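Local coordinates for uncharacterized protein (Leptospira interrogans serogroup Icterohaemorrhagiae serovar copenhageni, PDB 6ULO) that is of unknown function but has a Rossmann-like domain and, in its full-length form, is probably anchored in the membrane by a transmembrane helix, at residues 278-283 against 315-320; 222-227 against 252-257; 55-60 against 79-84; 230-235 against 295-300. One frame throughout, in Å; residues are numbered along the deposited sequence.

From the N terminus, interaction 3 closes first: residues 55-60 meet 79-84 across a short loop that holds strand 66-69. Interaction 2 follows, joining the turn after strand 218-222 to strand 249-255 and closing the loop that carries helix 234-241. Interaction 4 starts within that loop and ends beyond it at 295-300, so it crosses interaction 2. It also crosses interaction 1, which pairs strands 277-282 and 315-318 round helices 283-291 and 299-306. Interactions 1 and 2 share the central sheet, where Gln281 meets Arg253. Glu227 joins interaction 2 to Tyr232 of interaction 4, while Leu56 of interaction 3 packs on Val252 from the sheet's other face.

Interaction 1 of 4, residues 278-283 against 315-320; sequences YCVQKI and ITVVDK
Tyr278, Cys279 and Val280 run alongside Ile315, Thr316 and Val317 as two parallel strands in the mixed sheet of a Rossmann-like domain. Strand 315-318 lies between strand 277-282 and the edge strand 307-310, and the connecting chain passes through helices 283-291 and 299-306 and then strand 307-310, from which it doubles back into 315-318. Three backbone hydrogen bonds, each 2.9 Å long, join the pair: Thr316 N to Tyr278 O, Val280 N to Thr316 O and Val318 N to Val280 O. The first is the most bent, at 152° about its hydrogen. CA-H...O contacts reinforce the same carbonyls, with Cys279 CA 3.2 Å from Thr316 O.

The apolar contacts divide between the two faces of the sheet. Tyr278, Val280, Ile315 and Val317 share one face, where the methyls Val280 CG2 and Val317 CG2 approach to 4.0 Å; beta-branched residues suit such extended backbone. The other face carries Cys279, Gln281, Thr316 and Val318 and is covered by Met303 and Val302 of helix 299-306. Here the small, polarisable Cys279 SG fits against Val318 CG2 at 3.7 Å.

Among the polar side chains, Gln281 is extended, its CG anti to the backbone N (chi1 174°), and lies side by side with Val318. Its amide is held at both ends, OE1 by Arg253 and NE2 by Asn285, while Val318 CG1 rests 3.4 Å from NE2. Thr316 OG1 bonds to His277. Where direct pairing stops, a water takes over: it accepts from Lys282 N at 2.9 Å and donates to Val318 O at 2.6 Å.

Interaction 2 of 4, residues 222-227 against 252-257; sequences YFSNAE and VRTISV
Tyr222 pairs in parallel with Val252 at the end of strand 218-222, after which the chain folds into a type II' turn from Phe223 to Ala226, held to the neighbouring strand by the nearly straight bond Phe223 N to Val252 O (2.9 Å, 173°). Ser224 takes the positive phi of that turn, a strained place for a residue with a side chain. Its carbonyl still receives Thr254 N at 2.9 Å, but from well above the carbonyl plane.

Val252 CG1 meets the edge of the Tyr222 ring, 3.7 Å from CD1. Further on, Thr254 OG1 lies 3.3 Å from Asn225 CB. Glu50 gathers the hydroxyls of Tyr222, Ser224 and Thr254.

Arg253 grips Glu227 side-on: NE reaches OE1 at 2.7 Å and NH2 reaches OE2 at 3.0 Å, both oxygens being met on their syn side. Setting CG between backbone N and carbonyl carbon (chi1 65°), with a bend at chi3, turns the guanidinium edge to the acid, the two planes 35° apart. Tyr232 also bonds to OE2, and Gln281 to NH1. The two opposite charges, both on buried residues, probably offset one another, and the two-point grip, with Tyr232 and Gln281 beside it, limits the rotation of both groups.

Interaction 3 of 4, residues 55-60 against 79-84; sequences LLIPHV and AAWAKS
Leu56 begins the contact by laying its CB 4.3 Å from Trp81 CZ3, a loose approach at the six-membered end of the indole. Ile57, next in line, carries the main weight. Its CG1 sits over the centre of that ring, 3.4 Å from the centroid and only 3° off the normal, a well-aimed CH-pi contact. CG1 stands anti to the carbonyl carbon (chi1 -65°), which directs this longer branch over the indole and brings CD1 to 3.8 Å from CZ2. The aliphatic C-H groups of isoleucine suit the electron-rich face of an indole.

One turn later Val60 comes in at the ring edge, with CG2 4.0 Å from Trp81 CE3. Its carbonyl oxygen touches Ala82, 3.3 Å from CA and 3.5 Å from CB; the small methyl allows this close backbone approach. Just beyond, Lys83 takes positive phi as the C-prime residue of a Schellman motif that ends helix 74-82.

The indole NE1 is satisfied by Lys170 O. Gln178 of helix 176-187 touches Trp81 as well, while Leu56 and Val60 pack on Val252 of strand 249-255, and Leu56 also on Val280 of strand 277-282, so segment 55-60 is wedged between helix 74-82 and the part of the sheet formed by those two strands.

Interaction 4 of 4, residues 230-235 against 295-300; sequences FAYPQE and PGLRSL
The Tyr232 ring has a water over one face, offset toward the rim, and Leu297 CG in plane at its edge, 3.9 Å from Tyr232 CD2; the Arg298 guanidinium lies with one face over Ala231 N and a second water at its edge. Both segments are lead-ins to helices of the Rossmann-like domain, with Pro233 and Arg298 at the N-cap positions of helices 234-241 and 299-306. Helix 234-241 belongs to the crossover between strands 218-222 and 249-255.

One direct hydrogen bond locks the two lead-ins together, Tyr232 N to Leu297 O at 3.0 Å. Gly296, just before, takes positive phi in the turn toward this carbonyl, a conformation easy for a residue without a side chain. The long Arg298 chain is extended from CG to NE, passing Ala231 with CG 3.7 Å from its CA; alanine is small enough to be overlaid in this way.

Waters complete the joint. The one above the tyrosine donates to Phe230 O and accepts from Ser299 N, an amide in the first turn of helix 299-306. The one beside the guanidinium accepts from Arg298 NH1 at 2.8 Å, and a third donates to both Tyr232 O and Leu297 O. At the far end of the ring, Tyr232 OH hydrogen-bonds Glu227 OE2 and lies 3.2 Å from Ser299 CA.

Interaction 1 of 4, residues 278-283 against 315-320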
loop_
_atom_site.group_PDB
_atom_site.type_symbol
_atom_site.label_atom_id
_atom_site.label_comp_id
_atom_site.label_asym_id
_atom_site.label_seq_id
_atom_site.Cartn_x
_atom_site.Cartn_y
_atom_site.Cartn_z
ATOM N N TYR A 278 4.765 11.607 -9.102
ATOM C CA TYR A 278 4.408 10.190 -9.076
ATOM C C TYR A 278 5.255 9.453 -10.100
ATOM O O TYR A 278 5.655 10.028 -11.122
ATOM C CB TYR A 278 2.893 10.042 -9.379
ATOM C CG TYR A 278 2.090 10.663 -8.269
ATOM C CD1 TYR A 278 1.521 9.877 -7.267
ATOM C CD2 TYR A 278 1.935 12.058 -8.177
ATOM C CE1 TYR A 278 0.842 10.468 -6.210
ATOM C CE2 TYR A 278 1.271 12.652 -7.121
ATOM C CZ TYR A 278 0.719 11.844 -6.145
ATOM O OH TYR A 278 0.074 12.418 -5.083
ATOM N N CYS A 279 5.488 8.168 -9.876
ATOM C CA CYS A 279 6.333 7.413 -10.786
ATOM C C CYS A 279 5.900 5.950 -10.802
ATOM O O CYS A 279 5.688 5.332 -9.744
ATOM C CB CYS A 279 7.788 7.544 -10.346
ATOM S SG CYS A 279 8.982 6.644 -11.349
ATOM N N VAL A 280 5.778 5.392 -12.005
ATOM C CA VAL A 280 5.593 3.950 -12.175
ATOM C C VAL A 280 6.773 3.390 -12.972
ATOM O O VAL A 280 7.456 4.111 -13.710
ATOM C CB VAL A 280 4.243 3.586 -12.830
ATOM C CG1 VAL A 280 3.137 4.081 -11.963
ATOM C CG2 VAL A 280 4.148 4.170 -14.226
ATOM N N GLN A 281 6.995 2.086 -12.830
ATOM C CA GLN A 281 8.151 1.435 -13.434
ATOM C C GLN A 281 7.870 -0.052 -13.413
ATOM O O GLN A 281 7.508 -0.589 -12.365
ATOM C CB GLN A 281 9.403 1.724 -12.595
ATOM C CG GLN A 281 10.655 0.986 -13.024
ATOM C CD GLN A 281 11.880 1.384 -12.216
ATOM O OE1 GLN A 281 11.762 1.944 -11.108
ATOM N NE2 GLN A 281 13.064 1.106 -12.768
ATOM N N LYS A 282 8.051 -0.738 -14.528
ATOM C CA LYS A 282 7.857 -2.190 -14.462
ATOM C C LYS A 282 8.798 -2.802 -13.430
ATOM O O LYS A 282 9.969 -2.421 -13.339
ATOM C CB LYS A 282 8.078 -2.830 -15.840
ATOM C CG LYS A 282 6.884 -2.658 -16.795
ATOM C CD LYS A 282 7.099 -3.350 -18.123
ATOM C CE LYS A 282 5.823 -3.360 -18.956
ATOM N NZ LYS A 282 6.020 -3.984 -20.283
ATOM N N ILE A 283 8.286 -3.759 -12.636
ATOM C CA ILE A 283 9.163 -4.390 -11.641
ATOM C C ILE A 283 10.349 -5.076 -12.311
ATOM O O ILE A 283 11.476 -5.032 -11.802
ATOM C CB ILE A 283 8.401 -5.356 -10.718
ATOM C CG1 ILE A 283 7.204 -4.687 -10.069
ATOM C CG2 ILE A 283 9.318 -5.832 -9.631
ATOM C CD1 ILE A 283 6.414 -5.602 -9.137
ATOM N N ILE A 315 3.924 13.100 -13.406
ATOM C CA ILE A 315 4.072 11.658 -13.334
ATOM C C ILE A 315 5.104 11.201 -14.366
ATOM O O ILE A 315 5.152 11.716 -15.488
ATOM C CB ILE A 315 2.699 10.951 -13.452
ATOM C CG1 ILE A 315 2.864 9.427 -13.358
ATOM C CG2 ILE A 315 1.972 11.379 -14.740
ATOM C CD1 ILE A 315 1.542 8.670 -13.117
ATOM N N THR A 316 5.917 10.223 -13.971
ATOM C CA THR A 316 6.996 9.658 -14.775
ATOM C C THR A 316 6.784 8.155 -14.928
ATOM O O THR A 316 6.299 7.486 -14.004
ATOM C CB THR A 316 8.333 9.947 -14.064
ATOM O OG1 THR A 316 8.650 11.337 -14.197
ATOM C CG2 THR A 316 9.483 9.154 -14.605
ATOM N N VAL A 317 7.122 7.636 -16.110
ATOM C CA VAL A 317 7.286 6.202 -16.331
ATOM C C VAL A 317 8.771 5.953 -16.490
ATOM O O VAL A 317 9.402 6.536 -17.373
ATOM C CB VAL A 317 6.548 5.740 -17.596
ATOM C CG1 VAL A 317 6.779 4.257 -17.846
ATOM C CG2 VAL A 317 5.064 6.115 -17.544
ATOM N N VAL A 318 9.340 5.076 -15.669
ATOM C CA VAL A 318 10.723 4.655 -15.885
ATOM C C VAL A 318 10.674 3.483 -16.855
ATOM O O VAL A 318 10.408 2.334 -16.452
ATOM C CB VAL A 318 11.465 4.300 -14.594
ATOM C CG1 VAL A 318 12.852 3.753 -14.918
ATOM C CG2 VAL A 318 11.581 5.519 -13.685
ATOM N N ASP A 319 10.900 3.781 -18.134
ATOM C CA ASP A 319 10.820 2.797 -19.191
ATOM C C ASP A 319 12.169 2.555 -19.856
ATOM O O ASP A 319 12.239 1.769 -20.803
ATOM C CB ASP A 319 9.757 3.204 -20.228
ATOM C CG ASP A 319 9.903 4.643 -20.709
ATOM O OD1 ASP A 319 10.890 5.324 -20.350
ATOM O OD2 ASP A 319 8.996 5.106 -21.437
ATOM N N LYS A 320 13.237 3.191 -19.374
ATOM C CA LYS A 320 14.582 3.047 -19.908
ATOM C C LYS A 320 15.417 2.258 -18.920
ATOM O O LYS A 320 15.066 2.113 -17.753
ATOM C CB LYS A 320 15.208 4.425 -20.140
ATOM C CG LYS A 320 14.512 5.232 -21.235
ATOM C CD LYS A 320 15.063 6.664 -21.396
ATOM C CE LYS A 320 14.616 7.607 -20.278
ATOM N NZ LYS A 320 15.057 9.013 -20.504
HETATM O O HOH W 1 8.858 0.304 -17.098
#

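Interaction 2 of 4, residues 222-227 against 252-257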
loop_
_atom_site.group_PDB
_atom_site.type_symbol
_atom_site.label_atom_id
_atom_site.label_comp_id
_atom_site.label_asym_id
_atom_site.label_seq_id
_atom_site.Cartn_x
_atom_site.Cartn_y
_atom_site.Cartn_z
ATOM N N TYR A 222 4.040 -1.056 -3.974
ATOM C CA TYR A 222 3.935 0.373 -3.691
ATOM C C TYR A 222 4.897 0.743 -2.569
ATOM O O TYR A 222 4.846 0.162 -1.476
ATOM C CB TYR A 222 2.487 0.709 -3.303
ATOM C CG TYR A 222 2.308 2.092 -2.669
ATOM C CD1 TYR A 222 2.215 3.261 -3.457
ATOM C CD2 TYR A 222 2.233 2.233 -1.293
ATOM C CE1 TYR A 222 2.025 4.505 -2.857
ATOM C CE2 TYR A 222 2.026 3.483 -0.704
ATOM C CZ TYR A 222 1.933 4.610 -1.494
ATOM O OH TYR A 222 1.763 5.819 -0.885
ATOM N N PHE A 223 5.775 1.705 -2.842
ATOM C CA PHE A 223 6.778 2.175 -1.897
ATOM C C PHE A 223 6.477 3.537 -1.302
ATOM O O PHE A 223 7.280 4.016 -0.513
ATOM C CB PHE A 223 8.152 2.257 -2.551
ATOM C CG PHE A 223 8.685 0.927 -3.023
ATOM C CD1 PHE A 223 8.753 -0.175 -2.169
ATOM C CD2 PHE A 223 9.142 0.774 -4.340
ATOM C CE1 PHE A 223 9.296 -1.395 -2.621
ATOM C CE2 PHE A 223 9.682 -0.439 -4.782
ATOM C CZ PHE A 223 9.755 -1.506 -3.927
ATOM N N SER A 224 5.404 4.222 -1.723
ATOM C CA SER A 224 5.245 5.629 -1.361
ATOM C C SER A 224 6.535 6.350 -1.723
ATOM O O SER A 224 7.122 6.023 -2.751
ATOM C CB SER A 224 4.799 5.753 0.105
ATOM O OG SER A 224 4.559 7.116 0.442
ATOM N N ASN A 225 7.010 7.263 -0.878
ATOM C CA ASN A 225 8.316 7.876 -1.095
ATOM C C ASN A 225 9.364 7.288 -0.170
ATOM O O ASN A 225 10.382 7.940 0.109
ATOM C CB ASN A 225 8.264 9.413 -0.982
ATOM C CG ASN A 225 8.086 9.894 0.434
ATOM O OD1 ASN A 225 7.299 9.289 1.200
ATOM N ND2 ASN A 225 8.762 10.989 0.801
ATOM N N ALA A 226 9.153 6.043 0.292
ATOM C CA ALA A 226 10.091 5.447 1.242
ATOM C C ALA A 226 11.513 5.386 0.699
ATOM O O ALA A 226 12.465 5.510 1.478
ATOM C CB ALA A 226 9.624 4.045 1.621
ATOM N N GLU A 227 11.673 5.227 -0.624
ATOM C CA GLU A 227 13.009 5.115 -1.193
ATOM C C GLU A 227 13.781 6.418 -1.075
ATOM O O GLU A 227 14.997 6.403 -1.227
ATOM C CB GLU A 227 12.938 4.682 -2.659
ATOM C CG GLU A 227 12.342 3.284 -2.907
ATOM C CD GLU A 227 11.872 3.163 -4.328
ATOM O OE1 GLU A 227 10.782 3.700 -4.611
ATOM O OE2 GLU A 227 12.586 2.574 -5.167
ATOM N N VAL A 252 5.059 1.356 -7.884
ATOM C CA VAL A 252 4.497 2.681 -7.710
ATOM C C VAL A 252 5.283 3.390 -6.612
ATOM O O VAL A 252 5.464 2.848 -5.517
ATOM C CB VAL A 252 3.011 2.593 -7.325
ATOM C CG1 VAL A 252 2.450 4.013 -7.030
ATOM C CG2 VAL A 252 2.217 1.846 -8.381
ATOM N N ARG A 253 5.724 4.625 -6.882
ATOM C CA ARG A 253 6.452 5.407 -5.887
ATOM C C ARG A 253 6.115 6.879 -6.095
ATOM O O ARG A 253 5.536 7.283 -7.115
ATOM C CB ARG A 253 7.985 5.213 -6.005
ATOM C CG ARG A 253 8.558 5.746 -7.311
ATOM C CD ARG A 253 10.063 5.789 -7.332
ATOM N NE ARG A 253 10.685 4.469 -7.231
ATOM C CZ ARG A 253 10.999 3.683 -8.258
ATOM N NH1 ARG A 253 10.703 4.032 -9.502
ATOM N NH2 ARG A 253 11.619 2.512 -8.035
ATOM N N THR A 254 6.524 7.675 -5.120
ATOM C CA THR A 254 6.524 9.124 -5.265
ATOM C C THR A 254 7.899 9.655 -4.881
ATOM O O THR A 254 8.684 8.991 -4.187
ATOM C CB THR A 254 5.480 9.762 -4.338
ATOM O OG1 THR A 254 5.651 9.274 -2.998
ATOM C CG2 THR A 254 4.097 9.450 -4.818
ATOM N N ILE A 255 8.192 10.868 -5.366
ATOM C CA ILE A 255 9.377 11.611 -4.956
ATOM C C ILE A 255 8.985 13.050 -4.652
ATOM O O ILE A 255 7.897 13.521 -4.989
ATOM C CB ILE A 255 10.538 11.580 -5.974
ATOM C CG1 ILE A 255 10.119 12.220 -7.306
ATOM C CG2 ILE A 255 11.158 10.142 -6.060
ATOM C CD1 ILE A 255 11.348 12.612 -8.167
ATOM N N SER A 256 9.918 13.752 -4.005
ATOM C CA SER A 256 9.638 15.123 -3.593
ATOM C C SER A 256 10.835 16.042 -3.764
ATOM O O SER A 256 10.836 17.132 -3.191
ATOM C CB SER A 256 9.134 15.134 -2.138
ATOM O OG SER A 256 10.109 14.614 -1.242
ATOM N N VAL A 257 11.842 15.624 -4.516
ATOM C CA VAL A 257 13.053 16.398 -4.739
ATOM C C VAL A 257 13.181 16.643 -6.237
ATOM O O VAL A 257 12.520 16.015 -7.060
ATOM C CB VAL A 257 14.311 15.678 -4.196
ATOM C CG1 VAL A 257 14.179 15.425 -2.718
ATOM C CG2 VAL A 257 14.515 14.379 -4.923
#

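Interaction 3 of 4, residues 55-60 against 79-84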
loop_
_atom_site.group_PDB
_atom_site.type_symbol
_atom_site.label_atom_id
_atom_site.label_comp_id
_atom_site.label_asym_id
_atom_site.label_seq_id
_atom_site.Cartn_x
_atom_site.Cartn_y
_atom_site.Cartn_z
ATOM N N LEU A 55 -3.762 9.923 -10.728
ATOM C CA LEU A 55 -2.890 9.869 -11.901
ATOM C C LEU A 55 -2.422 8.452 -12.191
ATOM O O LEU A 55 -1.987 8.163 -13.305
ATOM C CB LEU A 55 -1.673 10.762 -11.696
ATOM C CG LEU A 55 -2.008 12.255 -11.579
ATOM C CD1 LEU A 55 -0.730 13.008 -11.173
ATOM C CD2 LEU A 55 -2.567 12.801 -12.896
ATOM N N LEU A 56 -2.491 7.558 -11.206
ATOM C CA LEU A 56 -2.053 6.180 -11.399
ATOM C C LEU A 56 -3.070 5.338 -12.143
ATOM O O LEU A 56 -2.703 4.267 -12.642
ATOM C CB LEU A 56 -1.817 5.533 -10.037
ATOM C CG LEU A 56 -0.729 6.179 -9.179
ATOM C CD1 LEU A 56 -0.730 5.559 -7.808
ATOM C CD2 LEU A 56 0.648 6.085 -9.857
ATOM N N ILE A 57 -4.352 5.755 -12.174
ATOM C CA ILE A 57 -5.407 4.885 -12.698
ATOM C C ILE A 57 -5.065 4.236 -14.032
ATOM O O ILE A 57 -5.182 3.014 -14.140
ATOM C CB ILE A 57 -6.758 5.604 -12.700
ATOM C CG1 ILE A 57 -7.205 5.915 -11.266
ATOM C CG2 ILE A 57 -7.807 4.735 -13.448
ATOM C CD1 ILE A 57 -8.398 6.867 -11.218
ATOM N N PRO A 58 -4.663 4.964 -15.066
ATOM C CA PRO A 58 -4.439 4.298 -16.363
ATOM C C PRO A 58 -3.285 3.320 -16.336
ATOM O O PRO A 58 -3.256 2.413 -17.173
ATOM C CB PRO A 58 -4.163 5.452 -17.338
ATOM C CG PRO A 58 -4.040 6.696 -16.513
ATOM C CD PRO A 58 -4.606 6.438 -15.150
ATOM N N HIS A 59 -2.344 3.489 -15.407
ATOM C CA HIS A 59 -1.214 2.571 -15.270
ATOM C C HIS A 59 -1.557 1.311 -14.496
ATOM O O HIS A 59 -1.110 0.218 -14.870
ATOM C CB HIS A 59 -0.067 3.304 -14.590
ATOM C CG HIS A 59 0.410 4.472 -15.378
ATOM N ND1 HIS A 59 1.196 4.326 -16.498
ATOM C CD2 HIS A 59 0.170 5.800 -15.245
ATOM C CE1 HIS A 59 1.426 5.515 -17.016
ATOM N NE2 HIS A 59 0.818 6.424 -16.276
ATOM N N VAL A 60 -2.299 1.435 -13.396
ATOM C CA VAL A 60 -2.536 0.284 -12.536
ATOM C C VAL A 60 -3.838 -0.454 -12.806
ATOM O O VAL A 60 -4.001 -1.574 -12.310
ATOM C CB VAL A 60 -2.444 0.671 -11.046
ATOM C CG1 VAL A 60 -1.099 1.276 -10.722
ATOM C CG2 VAL A 60 -3.587 1.606 -10.656
ATOM N N ALA A 79 -5.210 -0.977 -4.993
ATOM C CA ALA A 79 -5.541 -2.391 -5.198
ATOM C C ALA A 79 -6.934 -2.567 -5.787
ATOM O O ALA A 79 -7.163 -3.494 -6.579
ATOM C CB ALA A 79 -5.436 -3.157 -3.887
ATOM N N ALA A 80 -7.898 -1.711 -5.403
ATOM C CA ALA A 80 -9.222 -1.822 -6.006
ATOM C C ALA A 80 -9.165 -1.493 -7.494
ATOM O O ALA A 80 -9.810 -2.155 -8.312
ATOM C CB ALA A 80 -10.213 -0.911 -5.273
ATOM N N TRP A 81 -8.415 -0.445 -7.862
ATOM C CA TRP A 81 -8.249 -0.126 -9.282
ATOM C C TRP A 81 -7.601 -1.285 -10.022
ATOM O O TRP A 81 -7.973 -1.603 -11.164
ATOM C CB TRP A 81 -7.371 1.113 -9.420
ATOM C CG TRP A 81 -7.967 2.386 -8.905
ATOM C CD1 TRP A 81 -9.291 2.644 -8.702
ATOM C CD2 TRP A 81 -7.264 3.558 -8.488
ATOM N NE1 TRP A 81 -9.470 3.934 -8.207
ATOM C CE2 TRP A 81 -8.233 4.509 -8.076
ATOM C CE3 TRP A 81 -5.912 3.911 -8.443
ATOM C CZ2 TRP A 81 -7.879 5.786 -7.646
ATOM C CZ3 TRP A 81 -5.552 5.165 -7.972
ATOM C CH2 TRP A 81 -6.529 6.096 -7.617
ATOM N N ALA A 82 -6.589 -1.900 -9.405
ATOM C CA ALA A 82 -5.870 -3.000 -10.036
ATOM C C ALA A 82 -6.661 -4.297 -10.029
ATOM O O ALA A 82 -6.315 -5.214 -10.784
ATOM C CB ALA A 82 -4.543 -3.203 -9.311
ATOM N N LYS A 83 -7.723 -4.397 -9.224
ATOM C CA LYS A 83 -8.366 -5.689 -8.971
ATOM C C LYS A 83 -7.331 -6.728 -8.534
ATOM O O LYS A 83 -7.280 -7.864 -9.031
ATOM C CB LYS A 83 -9.200 -6.151 -10.173
ATOM C CG LYS A 83 -10.301 -5.163 -10.505
ATOM C CD LYS A 83 -11.103 -5.588 -11.697
ATOM C CE LYS A 83 -12.147 -4.522 -12.032
ATOM N NZ LYS A 83 -13.125 -5.033 -13.010
ATOM N N SER A 84 -6.528 -6.344 -7.545
ATOM C CA SER A 84 -5.555 -7.276 -6.986
ATOM C C SER A 84 -6.237 -8.506 -6.385
ATOM O O SER A 84 -7.306 -8.405 -5.778
ATOM C CB SER A 84 -4.747 -6.564 -5.906
ATOM O OG SER A 84 -4.157 -5.368 -6.389
#

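Interaction 4 of 4, residues 230-235 against 295-300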
loop_
_atom_site.group_PDB
_atom_site.type_symbol
_atom_site.label_atom_id
_atom_site.label_comp_id
_atom_site.label_asym_id
_atom_site.label_seq_id
_atom_site.Cartn_x
_atom_site.Cartn_y
_atom_site.Cartn_z
ATOM N N PHE A 230 16.811 6.188 1.539
ATOM C CA PHE A 230 17.958 5.273 1.525
ATOM C C PHE A 230 18.517 5.104 0.118
ATOM O O PHE A 230 17.786 5.156 -0.868
ATOM C CB PHE A 230 17.607 3.890 2.117
ATOM C CG PHE A 230 16.392 3.210 1.490
ATOM C CD1 PHE A 230 16.497 2.476 0.308
ATOM C CD2 PHE A 230 15.150 3.283 2.115
ATOM C CE1 PHE A 230 15.384 1.820 -0.224
ATOM C CE2 PHE A 230 14.049 2.640 1.592
ATOM C CZ PHE A 230 14.163 1.917 0.421
ATOM N N ALA A 231 19.820 4.855 0.051
ATOM C CA ALA A 231 20.403 4.229 -1.124
ATOM C C ALA A 231 20.128 2.733 -1.029
ATOM O O ALA A 231 20.150 2.164 0.060
ATOM C CB ALA A 231 21.908 4.511 -1.188
ATOM N N TYR A 232 19.850 2.106 -2.152
ATOM C CA TYR A 232 19.443 0.698 -2.118
ATOM C C TYR A 232 20.529 -0.185 -1.527
ATOM O O TYR A 232 21.635 -0.234 -2.078
ATOM C CB TYR A 232 19.168 0.213 -3.529
ATOM C CG TYR A 232 18.058 0.976 -4.230
ATOM C CD1 TYR A 232 16.764 0.975 -3.716
ATOM C CD2 TYR A 232 18.291 1.690 -5.402
ATOM C CE1 TYR A 232 15.733 1.644 -4.330
ATOM C CE2 TYR A 232 17.261 2.360 -6.038
ATOM C CZ TYR A 232 15.984 2.341 -5.498
ATOM O OH TYR A 232 14.989 3.017 -6.167
ATOM N N PRO A 233 20.262 -0.903 -0.436
ATOM C CA PRO A 233 21.249 -1.843 0.113
ATOM C C PRO A 233 21.021 -3.255 -0.423
ATOM O O PRO A 233 19.999 -3.562 -1.052
ATOM C CB PRO A 233 20.946 -1.791 1.613
ATOM C CG PRO A 233 19.434 -1.680 1.626
ATOM C CD PRO A 233 19.093 -0.754 0.449
ATOM N N GLN A 234 21.973 -4.137 -0.107
ATOM C CA GLN A 234 21.956 -5.491 -0.648
ATOM C C GLN A 234 20.685 -6.263 -0.296
ATOM O O GLN A 234 20.144 -6.977 -1.144
ATOM C CB GLN A 234 23.181 -6.236 -0.150
ATOM C CG GLN A 234 23.414 -7.531 -0.859
ATOM C CD GLN A 234 23.667 -7.316 -2.321
ATOM O OE1 GLN A 234 24.499 -6.481 -2.706
ATOM N NE2 GLN A 234 22.933 -8.040 -3.158
ATOM N N GLU A 235 20.209 -6.173 0.948
ATOM C CA GLU A 235 19.048 -6.986 1.305
ATOM C C GLU A 235 17.819 -6.586 0.501
ATOM O O GLU A 235 17.026 -7.443 0.115
ATOM C CB GLU A 235 18.763 -6.934 2.802
ATOM C CG GLU A 235 19.714 -7.777 3.686
ATOM C CD GLU A 235 19.703 -9.336 3.448
ATOM O OE1 GLU A 235 18.732 -9.932 2.900
ATOM O OE2 GLU A 235 20.694 -9.996 3.845
ATOM N N PRO A 295 26.984 2.526 -7.844
ATOM C CA PRO A 295 27.219 2.820 -6.423
ATOM C C PRO A 295 26.300 3.925 -5.925
ATOM O O PRO A 295 26.140 4.965 -6.570
ATOM C CB PRO A 295 28.696 3.237 -6.379
ATOM C CG PRO A 295 29.032 3.563 -7.780
ATOM C CD PRO A 295 28.197 2.703 -8.658
ATOM N N GLY A 296 25.685 3.689 -4.772
ATOM C CA GLY A 296 24.882 4.750 -4.216
ATOM C C GLY A 296 23.580 5.006 -4.937
ATOM O O GLY A 296 22.935 6.021 -4.662
ATOM N N LEU A 297 23.145 4.087 -5.807
ATOM C CA LEU A 297 21.895 4.257 -6.544
ATOM C C LEU A 297 20.716 4.465 -5.607
ATOM O O LEU A 297 20.571 3.788 -4.582
ATOM C CB LEU A 297 21.622 3.017 -7.404
ATOM C CG LEU A 297 20.428 3.109 -8.354
ATOM C CD1 LEU A 297 20.745 4.137 -9.459
ATOM C CD2 LEU A 297 20.110 1.719 -8.921
ATOM N N ARG A 298 19.866 5.408 -5.997
ATOM C CA ARG A 298 18.657 5.794 -5.282
ATOM C C ARG A 298 17.553 5.993 -6.309
ATOM O O ARG A 298 17.829 6.156 -7.500
ATOM C CB ARG A 298 18.860 7.146 -4.568
ATOM C CG ARG A 298 19.714 7.074 -3.320
ATOM C CD ARG A 298 20.184 8.461 -2.868
ATOM N NE ARG A 298 21.018 8.396 -1.674
ATOM C CZ ARG A 298 20.573 8.410 -0.422
ATOM N NH1 ARG A 298 19.273 8.502 -0.163
ATOM N NH2 ARG A 298 21.434 8.350 0.585
ATOM N N SER A 299 16.293 6.010 -5.843
ATOM C CA SER A 299 15.175 6.181 -6.779
ATOM C C SER A 299 15.321 7.453 -7.627
ATOM O O SER A 299 14.940 7.454 -8.799
ATOM C CB SER A 299 13.823 6.159 -6.052
ATOM O OG SER A 299 13.714 7.215 -5.128
ATOM N N LEU A 300 15.853 8.546 -7.057
ATOM C CA LEU A 300 15.986 9.773 -7.838
ATOM C C LEU A 300 16.856 9.530 -9.068
ATOM O O LEU A 300 16.502 9.915 -10.192
ATOM C CB LEU A 300 16.575 10.883 -6.967
ATOM C CG LEU A 300 16.967 12.179 -7.713
ATOM C CD1 LEU A 300 15.743 12.857 -8.373
ATOM C CD2 LEU A 300 17.691 13.120 -6.749
HETATM O O HOH W 2 16.279 4.784 -3.228
HETATM O O HOH W 3 17.018 8.283 -1.842
HETATM O O HOH W 4 22.519 1.676 -3.952
#